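Local coordinates for protein tripartite terminase subunit 3 (PDB 3N4P) that probably helps translocate viral genomic DNA into empty capsids as part of the terminase motor, this chain being its magnesium-binding nuclease domain, at residues B[113-118]-B[155-160]; B[120-125]-B[159-164]; B[168-173]-B[178-183]; B[264-267]-B[271-274]. One frame throughout, in Å; residues are numbered along the deposited sequence.

How the interactions relate
From the N terminus, helix 109-127 enters interaction 1 and, about two turns later, interaction 2. The chain then runs through strand 133-138 into helix 144-161, whose last turns and exit loop return to the first helix and close both loops. The two loops cross, interaction 1 opening and closing slightly before interaction 2, and they share Q159 and S160; V158 touches I121 and I164 where they adjoin. Interaction 3 follows in series, closing the short hairpin between strands 165-172 and 178-179, with F168 packing on R155. Last, interaction 4 closes the turn after helix 256-267; L267 and H272 touch Y169, and L267 also meets Y182, tying this turn to the hairpin.

Interaction 1: residues B[113-118]-B[155-160]; sequences IAECAA and RQSVQS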
loop_
_atom_site.group_PDB
_atom_site.type_symbol
_atom_site.label_atom_id
_atom_site.label_comp_id
_atom_site.label_asym_id
_atom_site.label_seq_id
_atom_site.Cartn_x
_atom_site.Cartn_y
_atom_site.Cartn_z
ATOM N N ILE B 113 -1.023 -31.264 -3.002
ATOM C CA ILE B 113 -1.967 -30.132 -3.054
ATOM C C ILE B 113 -2.398 -29.603 -1.700
ATOM O O ILE B 113 -2.433 -28.370 -1.483
ATOM C CB ILE B 113 -3.193 -30.417 -3.947
ATOM C CG1 ILE B 113 -2.732 -30.374 -5.409
ATOM C CG2 ILE B 113 -4.267 -29.327 -3.757
ATOM C CD1 ILE B 113 -3.460 -31.239 -6.371
ATOM N N ALA B 114 -2.770 -30.508 -0.813
ATOM C CA ALA B 114 -3.268 -30.170 0.506
ATOM C C ALA B 114 -2.212 -29.482 1.374
ATOM O O ALA B 114 -2.550 -28.471 2.033
ATOM C CB ALA B 114 -3.779 -31.412 1.232
ATOM N N GLU B 115 -1.015 -30.094 1.432
ATOM C CA GLU B 115 0.214 -29.515 2.018
ATOM C C GLU B 115 0.619 -28.102 1.496
ATOM O O GLU B 115 1.158 -27.282 2.238
ATOM C CB GLU B 115 1.388 -30.384 1.725
ATOM C CG GLU B 115 1.350 -31.841 2.305
ATOM C CD GLU B 115 1.304 -31.895 3.847
ATOM O OE1 GLU B 115 1.573 -32.992 4.408
ATOM O OE2 GLU B 115 1.009 -30.847 4.495
ATOM N N CYS B 116 0.429 -27.824 0.216
ATOM C CA CYS B 116 0.825 -26.523 -0.227
ATOM C C CYS B 116 -0.256 -25.508 0.254
ATOM O O CYS B 116 0.043 -24.324 0.629
ATOM C CB CYS B 116 0.997 -26.535 -1.721
ATOM S SG CYS B 116 0.616 -24.956 -2.460
ATOM N N ALA B 117 -1.510 -25.965 0.329
ATOM C CA ALA B 117 -2.587 -25.080 0.838
ATOM C C ALA B 117 -2.380 -24.835 2.339
ATOM O O ALA B 117 -2.491 -23.709 2.832
ATOM C CB ALA B 117 -3.925 -25.662 0.555
ATOM N N ALA B 118 -2.059 -25.900 3.048
ATOM C CA ALA B 118 -1.911 -25.847 4.457
ATOM C C ALA B 118 -0.715 -25.026 4.879
ATOM O O ALA B 118 -0.803 -24.312 5.863
ATOM C CB ALA B 118 -1.745 -27.324 5.044
ATOM N N ARG B 155 -7.333 -30.012 6.734
ATOM C CA ARG B 155 -7.735 -29.889 8.129
ATOM C C ARG B 155 -6.660 -30.571 9.027
ATOM O O ARG B 155 -6.247 -30.040 10.053
ATOM C CB ARG B 155 -9.096 -30.571 8.344
ATOM C CG ARG B 155 -9.768 -30.320 9.697
ATOM C CD ARG B 155 -10.823 -31.414 10.025
ATOM N NE ARG B 155 -10.376 -32.744 9.614
ATOM C CZ ARG B 155 -9.566 -33.547 10.306
ATOM N NH1 ARG B 155 -9.071 -33.183 11.492
ATOM N NH2 ARG B 155 -9.223 -34.729 9.790
ATOM N N GLN B 156 -6.213 -31.723 8.589
ATOM C CA GLN B 156 -5.092 -32.421 9.206
ATOM C C GLN B 156 -3.765 -31.645 9.411
ATOM O O GLN B 156 -3.259 -31.607 10.542
ATOM C CB GLN B 156 -4.807 -33.661 8.393
ATOM C CG GLN B 156 -5.489 -34.825 8.897
ATOM C CD GLN B 156 -5.180 -36.076 8.064
ATOM O OE1 GLN B 156 -6.107 -36.681 7.465
ATOM N NE2 GLN B 156 -3.884 -36.446 7.983
ATOM N N SER B 157 -3.178 -31.076 8.340
ATOM C CA SER B 157 -1.931 -30.284 8.498
ATOM C C SER B 157 -2.189 -29.077 9.373
ATOM O O SER B 157 -1.430 -28.807 10.305
ATOM C CB SER B 157 -1.285 -29.780 7.188
ATOM O OG SER B 157 -1.150 -30.810 6.243
ATOM N N VAL B 158 -3.275 -28.388 9.130
ATOM C CA VAL B 158 -3.548 -27.168 9.875
ATOM C C VAL B 158 -3.563 -27.413 11.372
ATOM O O VAL B 158 -2.733 -26.835 12.106
ATOM C CB VAL B 158 -4.826 -26.449 9.361
ATOM C CG1 VAL B 158 -5.182 -25.288 10.281
ATOM C CG2 VAL B 158 -4.599 -25.965 7.947
ATOM N N GLN B 159 -4.429 -28.351 11.779
ATOM C CA GLN B 159 -4.595 -28.782 13.174
ATOM C C GLN B 159 -3.428 -29.418 13.818
ATOM O O GLN B 159 -3.354 -29.356 15.028
ATOM C CB GLN B 159 -5.895 -29.597 13.407
ATOM C CG GLN B 159 -7.102 -28.547 13.157
ATOM C CD GLN B 159 -8.459 -29.119 13.514
ATOM O OE1 GLN B 159 -8.627 -30.332 13.564
ATOM N NE2 GLN B 159 -9.430 -28.235 13.781
ATOM N N SER B 160 -2.544 -30.051 13.030
ATOM C CA SER B 160 -1.262 -30.590 13.547
ATOM C C SER B 160 -0.400 -29.441 13.985
ATOM O O SER B 160 0.311 -29.565 14.973
ATOM C CB SER B 160 -0.433 -31.279 12.465
ATOM O OG SER B 160 -1.095 -32.350 11.818
#
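Two helices that flank the central mixed sheet of this RNase H-like nuclease domain meet where E115 and A118 of helix 109-127 face S157 and V158 of helix 144-161. The short segments have axes 8.9 Å apart at closest approach and cross at -40°, running in broadly the same direction. Small residues suit the point where alanine and serine face each other: the methyl carbon CB of A118 lies only 3.3 Å from CB of S157, tighter than ordinary carbon contact. Further along, A118 CB also rests 4.3 Å from V158 CG2, on the buried side of the interface. A114 and A117 extend the alanine surface by packing on I154, one turn before V158.

The more exposed side is closed by a polar link. CB of E115 starts out pointing away from the second helix, but the chain bends at chi2 (-62°) and swings the carboxylate back across. A serine suits the facing position because its short side chain fits between the helices yet still carries a donor. Its OG sits beside its own backbone N, anti to the carbonyl carbon, and gives its proton to the glutamate. That bond, S157 OG to E115 OE2, is 2.8 Å long, and the hydroxyl approaches from above the carboxylate plane.

Interaction 2: residues B[120-125]-B[159-164]; sequences MIISVL and QSSTLI
S161, T162 and I164 lie on the chain as it leaves helix 144-161 for strand 165-172, and in turn they meet I122 and L125 of helix 109-127. This exit belongs to a beta-alpha-beta crossover, in which helix 144-161 joins the parallel neighbours 133-138 and 165-172 of the sheet. No hydrogen bond spans the contact; it is made by van der Waals packing near the surface.

S161, still helical, comes first. Its CB is 3.7 Å from CD1 of I122, and OG of S161 lies 3.6 Å from that same methyl. CG1 of the isoleucine, beside the backbone N (chi1 -63°), directs the longer branch to the serine, where its end CD1 comes nearest; the short serine lets the last helical turn settle against it.

At T162 the backbone leaves helical geometry and becomes extended, as beta-branched residues tolerate well. With OG1 anti to the backbone N (chi1 -168°), the methyl is the branch that turns inward: T162 CG2 lies 4.0 Å from L125 CD1, the two side chains slanting past each other.

Two residues on, the extended chain presents I164 to the same leucine. The side chains of I164 and L125 reach toward each other tip to tip, a meeting that suits aliphatic side chains long enough to meet by their terminal methyls near the surface. L131 also packs on L125, while V158 lies against I164. The terminal methyl I164 CD1 touches both leucine branches, 3.9 Å from L125 CD2 and 4.0 Å from L125 CD1.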
loop_
_atom_site.group_PDB
_atom_site.type_symbol
_atom_site.label_atom_id
_atom_site.label_comp_id
_atom_site.label_asym_id
_atom_site.label_seq_id
_atom_site.Cartn_x
_atom_site.Cartn_y
_atom_site.Cartn_z
ATOM N N MET B 120 0.606 -22.562 3.283
ATOM C CA MET B 120 0.303 -21.132 3.147
ATOM C C MET B 120 -0.557 -20.626 4.330
ATOM O O MET B 120 -0.289 -19.550 4.873
ATOM C CB MET B 120 -0.444 -20.861 1.866
ATOM C CG MET B 120 -1.117 -19.402 1.837
ATOM S SD MET B 120 -2.463 -19.333 0.659
ATOM C CE MET B 120 -3.844 -20.082 1.504
ATOM N N ILE B 121 -1.618 -21.357 4.664
ATOM C CA ILE B 121 -2.528 -21.036 5.782
ATOM C C ILE B 121 -1.836 -20.871 7.158
ATOM O O ILE B 121 -2.130 -19.898 7.861
ATOM C CB ILE B 121 -3.636 -22.129 5.901
ATOM C CG1 ILE B 121 -4.649 -21.961 4.747
ATOM C CG2 ILE B 121 -4.353 -22.104 7.304
ATOM C CD1 ILE B 121 -5.311 -23.425 4.459
ATOM N N ILE B 122 -0.954 -21.797 7.505
ATOM C CA ILE B 122 -0.161 -21.740 8.720
ATOM C C ILE B 122 0.728 -20.492 8.738
ATOM O O ILE B 122 0.785 -19.805 9.761
ATOM C CB ILE B 122 0.629 -23.049 8.901
ATOM C CG1 ILE B 122 -0.334 -24.244 9.072
ATOM C CG2 ILE B 122 1.704 -23.026 10.098
ATOM C CD1 ILE B 122 0.422 -25.590 8.546
ATOM N N SER B 123 1.395 -20.145 7.625
ATOM C CA SER B 123 2.194 -18.921 7.650
ATOM C C SER B 123 1.307 -17.692 7.838
ATOM O O SER B 123 1.704 -16.767 8.522
ATOM C CB SER B 123 3.004 -18.744 6.375
ATOM O OG SER B 123 3.875 -19.871 6.258
ATOM N N VAL B 124 0.155 -17.668 7.176
ATOM C CA VAL B 124 -0.741 -16.559 7.281
ATOM C C VAL B 124 -1.228 -16.415 8.717
ATOM O O VAL B 124 -1.260 -15.282 9.219
ATOM C CB VAL B 124 -1.939 -16.696 6.388
ATOM C CG1 VAL B 124 -3.050 -15.585 6.745
ATOM C CG2 VAL B 124 -1.551 -16.549 4.927
ATOM N N LEU B 125 -1.627 -17.520 9.363
ATOM C CA LEU B 125 -2.135 -17.431 10.725
ATOM C C LEU B 125 -1.048 -16.880 11.639
ATOM O O LEU B 125 -1.295 -16.019 12.457
ATOM C CB LEU B 125 -2.592 -18.835 11.255
ATOM C CG LEU B 125 -3.886 -19.265 10.544
ATOM C CD1 LEU B 125 -4.260 -20.606 11.034
ATOM C CD2 LEU B 125 -5.052 -18.248 10.724
ATOM N N GLN B 159 -4.429 -28.351 11.779
ATOM C CA GLN B 159 -4.595 -28.782 13.174
ATOM C C GLN B 159 -3.428 -29.418 13.818
ATOM O O GLN B 159 -3.354 -29.356 15.028
ATOM C CB GLN B 159 -5.895 -29.597 13.407
ATOM C CG GLN B 159 -7.102 -28.547 13.157
ATOM C CD GLN B 159 -8.459 -29.119 13.514
ATOM O OE1 GLN B 159 -8.627 -30.332 13.564
ATOM N NE2 GLN B 159 -9.430 -28.235 13.781
ATOM N N SER B 160 -2.544 -30.051 13.030
ATOM C CA SER B 160 -1.262 -30.590 13.547
ATOM C C SER B 160 -0.400 -29.441 13.985
ATOM O O SER B 160 0.311 -29.565 14.973
ATOM C CB SER B 160 -0.433 -31.279 12.465
ATOM O OG SER B 160 -1.095 -32.350 11.818
ATOM N N SER B 161 -0.468 -28.323 13.245
ATOM C CA SER B 161 0.443 -27.211 13.445
ATOM C C SER B 161 0.001 -26.136 14.415
ATOM O O SER B 161 0.845 -25.503 15.011
ATOM C CB SER B 161 0.794 -26.535 12.097
ATOM O OG SER B 161 1.764 -27.336 11.412
ATOM N N THR B 162 -1.302 -25.915 14.538
ATOM C CA THR B 162 -1.860 -24.791 15.284
ATOM C C THR B 162 -3.310 -25.081 15.774
ATOM O O THR B 162 -4.028 -25.919 15.174
ATOM C CB THR B 162 -1.803 -23.476 14.432
ATOM O OG1 THR B 162 -2.093 -22.353 15.270
ATOM C CG2 THR B 162 -2.806 -23.501 13.304
ATOM N N LEU B 163 -3.717 -24.437 16.871
ATOM C CA LEU B 163 -5.078 -24.574 17.409
ATOM C C LEU B 163 -5.972 -23.454 16.879
ATOM O O LEU B 163 -5.808 -22.299 17.266
ATOM C CB LEU B 163 -5.058 -24.455 18.921
ATOM C CG LEU B 163 -6.329 -24.841 19.690
ATOM C CD1 LEU B 163 -6.635 -26.369 19.547
ATOM C CD2 LEU B 163 -6.212 -24.454 21.164
ATOM N N ILE B 164 -6.942 -23.799 16.046
ATOM C CA ILE B 164 -7.874 -22.854 15.515
ATOM C C ILE B 164 -9.126 -23.618 15.068
ATOM O O ILE B 164 -9.018 -24.771 14.725
ATOM C CB ILE B 164 -7.233 -22.124 14.300
ATOM C CG1 ILE B 164 -8.154 -20.994 13.827
ATOM C CG2 ILE B 164 -6.882 -23.149 13.181
ATOM C CD1 ILE B 164 -7.440 -19.739 13.362
#

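Interaction 3: residues B[168-173]-B[178-183]; sequences FYHTPD and EQPFYL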
loop_
_atom_site.group_PDB
_atom_site.type_symbol
_atom_site.label_atom_id
_atom_site.label_comp_id
_atom_site.label_asym_id
_atom_site.label_seq_id
_atom_site.Cartn_x
_atom_site.Cartn_y
_atom_site.Cartn_z
ATOM N N PHE B 168 -15.554 -26.026 6.823
ATOM C CA PHE B 168 -15.419 -26.279 5.414
ATOM C C PHE B 168 -16.771 -26.004 4.793
ATOM O O PHE B 168 -17.801 -26.075 5.460
ATOM C CB PHE B 168 -14.963 -27.698 5.116
ATOM C CG PHE B 168 -13.491 -27.888 5.226
ATOM C CD1 PHE B 168 -12.907 -28.188 6.440
ATOM C CD2 PHE B 168 -12.669 -27.753 4.112
ATOM C CE1 PHE B 168 -11.520 -28.383 6.556
ATOM C CE2 PHE B 168 -11.269 -27.939 4.220
ATOM C CZ PHE B 168 -10.697 -28.244 5.443
ATOM N N TYR B 169 -16.769 -25.608 3.531
ATOM C CA TYR B 169 -18.038 -25.285 2.866
ATOM C C TYR B 169 -18.624 -26.668 2.657
ATOM O O TYR B 169 -17.912 -27.529 2.135
ATOM C CB TYR B 169 -17.771 -24.667 1.513
ATOM C CG TYR B 169 -19.006 -24.135 0.855
ATOM C CD1 TYR B 169 -19.267 -22.753 0.848
ATOM C CD2 TYR B 169 -19.915 -24.980 0.220
ATOM C CE1 TYR B 169 -20.425 -22.242 0.241
ATOM C CE2 TYR B 169 -21.094 -24.460 -0.394
ATOM C CZ TYR B 169 -21.325 -23.108 -0.380
ATOM O OH TYR B 169 -22.456 -22.599 -0.976
ATOM N N HIS B 170 -19.857 -26.910 3.091
ATOM C CA HIS B 170 -20.498 -28.244 2.907
ATOM C C HIS B 170 -21.665 -28.152 1.964
ATOM O O HIS B 170 -22.427 -27.174 1.981
ATOM C CB HIS B 170 -20.960 -28.844 4.221
ATOM C CG HIS B 170 -19.865 -29.508 4.980
ATOM N ND1 HIS B 170 -19.845 -30.866 5.240
ATOM C CD2 HIS B 170 -18.739 -29.003 5.534
ATOM C CE1 HIS B 170 -18.758 -31.163 5.925
ATOM N NE2 HIS B 170 -18.071 -30.050 6.116
ATOM N N THR B 171 -21.792 -29.166 1.120
ATOM C CA THR B 171 -22.931 -29.221 0.206
ATOM C C THR B 171 -23.551 -30.624 0.254
ATOM O O THR B 171 -22.847 -31.614 0.398
ATOM C CB THR B 171 -22.551 -28.845 -1.252
ATOM O OG1 THR B 171 -21.965 -29.977 -1.900
ATOM C CG2 THR B 171 -21.542 -27.775 -1.268
ATOM N N PRO B 172 -24.878 -30.699 0.135
ATOM C CA PRO B 172 -25.559 -31.994 0.105
ATOM C C PRO B 172 -25.126 -32.835 -1.103
ATOM O O PRO B 172 -24.814 -32.291 -2.155
ATOM C CB PRO B 172 -27.033 -31.601 -0.014
ATOM C CG PRO B 172 -27.015 -30.229 -0.620
ATOM C CD PRO B 172 -25.818 -29.569 -0.035
ATOM N N ASP B 173 -25.079 -34.151 -0.953
ATOM C CA ASP B 173 -24.770 -34.994 -2.106
ATOM C C ASP B 173 -25.924 -35.944 -2.481
ATOM O O ASP B 173 -27.013 -35.487 -2.833
ATOM C CB ASP B 173 -23.427 -35.735 -1.926
ATOM C CG ASP B 173 -23.232 -36.853 -2.964
ATOM O OD1 ASP B 173 -23.255 -36.529 -4.187
ATOM O OD2 ASP B 173 -23.107 -38.046 -2.551
ATOM N N GLU B 178 -24.142 -34.259 3.792
ATOM C CA GLU B 178 -23.182 -33.159 3.555
ATOM C C GLU B 178 -21.794 -33.737 3.321
ATOM O O GLU B 178 -21.422 -34.757 3.917
ATOM C CB GLU B 178 -23.155 -32.161 4.715
ATOM C CG GLU B 178 -24.502 -32.019 5.396
ATOM C CD GLU B 178 -24.717 -30.660 6.038
ATOM O OE1 GLU B 178 -24.774 -30.647 7.296
ATOM O OE2 GLU B 178 -24.848 -29.636 5.294
ATOM N N GLN B 179 -21.081 -33.125 2.394
ATOM C CA GLN B 179 -19.711 -33.498 2.081
ATOM C C GLN B 179 -18.937 -32.196 1.971
ATOM O O GLN B 179 -19.481 -31.204 1.499
ATOM C CB GLN B 179 -19.623 -34.270 0.760
ATOM C CG GLN B 179 -20.449 -35.553 0.709
ATOM C CD GLN B 179 -19.719 -36.769 1.245
ATOM O OE1 GLN B 179 -20.250 -37.867 1.203
ATOM N NE2 GLN B 179 -18.506 -36.587 1.753
ATOM N N PRO B 180 -17.670 -32.199 2.419
ATOM C CA PRO B 180 -16.797 -30.998 2.496
ATOM C C PRO B 180 -16.317 -30.515 1.148
ATOM O O PRO B 180 -15.110 -30.363 0.967
ATOM C CB PRO B 180 -15.589 -31.493 3.288
ATOM C CG PRO B 180 -15.542 -32.978 3.009
ATOM C CD PRO B 180 -16.977 -33.423 2.881
ATOM N N PHE B 181 -17.241 -30.269 0.215
ATOM C CA PHE B 181 -16.892 -29.672 -1.059
ATOM C C PHE B 181 -17.828 -28.546 -1.464
ATOM O O PHE B 181 -18.840 -28.314 -0.805
ATOM C CB PHE B 181 -16.549 -30.684 -2.184
ATOM C CG PHE B 181 -17.732 -31.430 -2.778
ATOM C CD1 PHE B 181 -18.108 -32.661 -2.282
ATOM C CD2 PHE B 181 -18.417 -30.923 -3.878
ATOM C CE1 PHE B 181 -19.171 -33.390 -2.840
ATOM C CE2 PHE B 181 -19.485 -31.627 -4.447
ATOM C CZ PHE B 181 -19.877 -32.859 -3.922
ATOM N N TYR B 182 -17.360 -27.759 -2.436
ATOM C CA TYR B 182 -18.107 -26.651 -3.024
ATOM C C TYR B 182 -18.186 -26.907 -4.513
ATOM O O TYR B 182 -17.246 -27.423 -5.128
ATOM C CB TYR B 182 -17.418 -25.307 -2.749
ATOM C CG TYR B 182 -17.991 -24.138 -3.573
ATOM C CD1 TYR B 182 -17.363 -23.715 -4.739
ATOM C CD2 TYR B 182 -19.174 -23.521 -3.202
ATOM C CE1 TYR B 182 -17.899 -22.679 -5.525
ATOM C CE2 TYR B 182 -19.730 -22.493 -3.995
ATOM C CZ TYR B 182 -19.077 -22.083 -5.129
ATOM O OH TYR B 182 -19.595 -21.106 -5.859
ATOM N N LEU B 183 -19.327 -26.552 -5.074
ATOM C CA LEU B 183 -19.624 -26.764 -6.471
ATOM C C LEU B 183 -19.815 -25.419 -7.175
ATOM O O LEU B 183 -20.613 -24.584 -6.739
ATOM C CB LEU B 183 -20.899 -27.589 -6.582
ATOM C CG LEU B 183 -20.730 -29.033 -7.054
ATOM C CD1 LEU B 183 -21.900 -29.931 -6.587
ATOM C CD2 LEU B 183 -20.574 -29.066 -8.590
#
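T171 and Q179 form the hydrogen-bonded pair of an antiparallel beta hairpin, with T171 N to Q179 O and Q179 N to T171 O both 3.1 Å, while P172 and E178 make the adjacent non-hydrogen-bonded pair. Proline suits that position, where no amide proton is needed across the strands. Just past the pairing, P180 centres an inverse gamma turn, so that Q179 O accepts twice: from T171 N and, at 2.7 Å, from F181 N. The turn carries the chain out of hairpin register.

P180 also lies over an aromatic face. Its CA stands 3.9 Å from the centroid of the H170 ring, almost on the ring normal, a CH-pi contact that uses the polarised hydrogen of the alpha carbon. CB of E178 meets the edge of the same imidazole at ND1, which is buried here with no hydrogen-bonding partner in the model. T171 OG1, likewise buried and unpartnered, lies over one face of F181 toward its rim.

Inward, Y169 and Y182 make a T-shaped (edge-to-face) pair with centroids 4.9 Å apart and planes at 82°, the edge of Y182 pointing at the face of Y169. Y182 OH is hydrogen-bonded to D187, and the Y182 side chain comes within about 4 Å, nearest atoms, of that of the magnesium ligand E139; the chain leaving the hairpin thus runs beside the nuclease site. Y182 CD2 sits over the centre of the Y169 ring, 3.5 Å from Y169 CE2.

Interaction 4: residues B[264-267]-B[271-274]; sequences ATYL and IHAI
ND1 of H272 is buried against the end of helix 256-267 without a partner in the model: Y266 O is 3.7 Å from H272 ND1 but not hydrogen-bonded to it, L267 CA lies 4.0 Å from the same nitrogen, and no hydrogen bond crosses the contact. The histidine reaches back from the loop before strand 276-277, and a flat ring serves well here because both of its faces are used. L267 CD1 stands over the centre of one face, 4.0 Å from the ring centroid and 8° off the normal, in a CH-pi contact. Over the opposite face, toward the rim, lies CG2 of its neighbour I271.

Y266 approaches differently. H272 CE1 sits over a face of the phenol, 3.6 Å from Y266 CE2, and the ring planes are inclined at 55°. The tyrosine also packs on L190 and A191 of helix 187-200, within the region required for binding UL56 and for DNA packaging; Y169 touches both L267 and H272.

The imidazole is thus held by dispersion and CH-pi attraction, and burying ND1 without a hydrogen bond probably costs some solvation.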
loop_
_atom_site.group_PDB
_atom_site.type_symbol
_atom_site.label_atom_id
_atom_site.label_comp_id
_atom_site.label_asym_id
_atom_site.label_seq_id
_atom_site.Cartn_x
_atom_site.Cartn_y
_atom_site.Cartn_z
ATOM N N ALA B 264 -12.842 -16.770 -3.182
ATOM C CA ALA B 264 -12.652 -16.523 -1.760
ATOM C C ALA B 264 -13.357 -15.218 -1.372
ATOM O O ALA B 264 -14.024 -15.166 -0.337
ATOM C CB ALA B 264 -11.164 -16.498 -1.381
ATOM N N THR B 265 -13.215 -14.174 -2.178
ATOM C CA THR B 265 -13.835 -12.884 -1.841
ATOM C C THR B 265 -15.360 -12.994 -1.813
ATOM O O THR B 265 -15.995 -12.547 -0.867
ATOM C CB THR B 265 -13.331 -11.731 -2.768
ATOM O OG1 THR B 265 -13.664 -12.001 -4.141
ATOM C CG2 THR B 265 -11.819 -11.630 -2.679
ATOM N N TYR B 266 -15.931 -13.643 -2.820
ATOM C CA TYR B 266 -17.334 -13.948 -2.899
ATOM C C TYR B 266 -17.911 -14.740 -1.693
ATOM O O TYR B 266 -19.005 -14.405 -1.185
ATOM C CB TYR B 266 -17.555 -14.747 -4.167
ATOM C CG TYR B 266 -18.985 -15.040 -4.503
ATOM C CD1 TYR B 266 -19.862 -13.994 -4.869
ATOM C CD2 TYR B 266 -19.466 -16.359 -4.504
ATOM C CE1 TYR B 266 -21.173 -14.232 -5.198
ATOM C CE2 TYR B 266 -20.801 -16.618 -4.858
ATOM C CZ TYR B 266 -21.644 -15.538 -5.190
ATOM O OH TYR B 266 -22.959 -15.736 -5.539
ATOM N N LEU B 267 -17.222 -15.797 -1.235
ATOM C CA LEU B 267 -17.825 -16.549 -0.164
ATOM C C LEU B 267 -17.631 -15.852 1.176
ATOM O O LEU B 267 -18.146 -16.318 2.165
ATOM C CB LEU B 267 -17.333 -17.978 -0.091
ATOM C CG LEU B 267 -17.603 -19.194 -0.983
ATOM C CD1 LEU B 267 -18.815 -19.136 -1.927
ATOM C CD2 LEU B 267 -16.371 -19.582 -1.697
ATOM N N ILE B 271 -24.580 -14.471 3.287
ATOM C CA ILE B 271 -25.325 -15.335 2.379
ATOM C C ILE B 271 -24.823 -16.796 2.304
ATOM O O ILE B 271 -25.599 -17.704 1.984
ATOM C CB ILE B 271 -25.362 -14.656 0.972
ATOM C CG1 ILE B 271 -26.648 -13.829 0.843
ATOM C CG2 ILE B 271 -25.275 -15.671 -0.154
ATOM C CD1 ILE B 271 -26.563 -12.687 -0.221
ATOM N N HIS B 272 -23.529 -17.014 2.593
ATOM C CA HIS B 272 -22.937 -18.334 2.531
ATOM C C HIS B 272 -22.556 -18.856 3.904
ATOM O O HIS B 272 -22.125 -19.961 3.998
ATOM C CB HIS B 272 -21.706 -18.326 1.601
ATOM C CG HIS B 272 -22.038 -17.959 0.190
ATOM N ND1 HIS B 272 -21.850 -16.681 -0.316
ATOM C CD2 HIS B 272 -22.606 -18.683 -0.804
ATOM C CE1 HIS B 272 -22.264 -16.646 -1.571
ATOM N NE2 HIS B 272 -22.734 -17.842 -1.892
ATOM N N ALA B 273 -22.736 -18.065 4.950
ATOM C CA ALA B 273 -22.223 -18.365 6.262
ATOM C C ALA B 273 -22.733 -19.653 6.948
ATOM O O ALA B 273 -21.946 -20.322 7.616
ATOM C CB ALA B 273 -22.294 -17.173 7.177
ATOM N N ILE B 274 -23.976 -20.062 6.750
ATOM C CA ILE B 274 -24.408 -21.359 7.253
ATOM C C ILE B 274 -23.808 -22.580 6.550
ATOM O O ILE B 274 -23.883 -23.677 7.103
ATOM C CB ILE B 274 -25.953 -21.597 7.242
ATOM C CG1 ILE B 274 -26.650 -20.830 6.115
ATOM C CG2 ILE B 274 -26.589 -21.466 8.661
ATOM C CD1 ILE B 274 -26.484 -21.494 4.741
#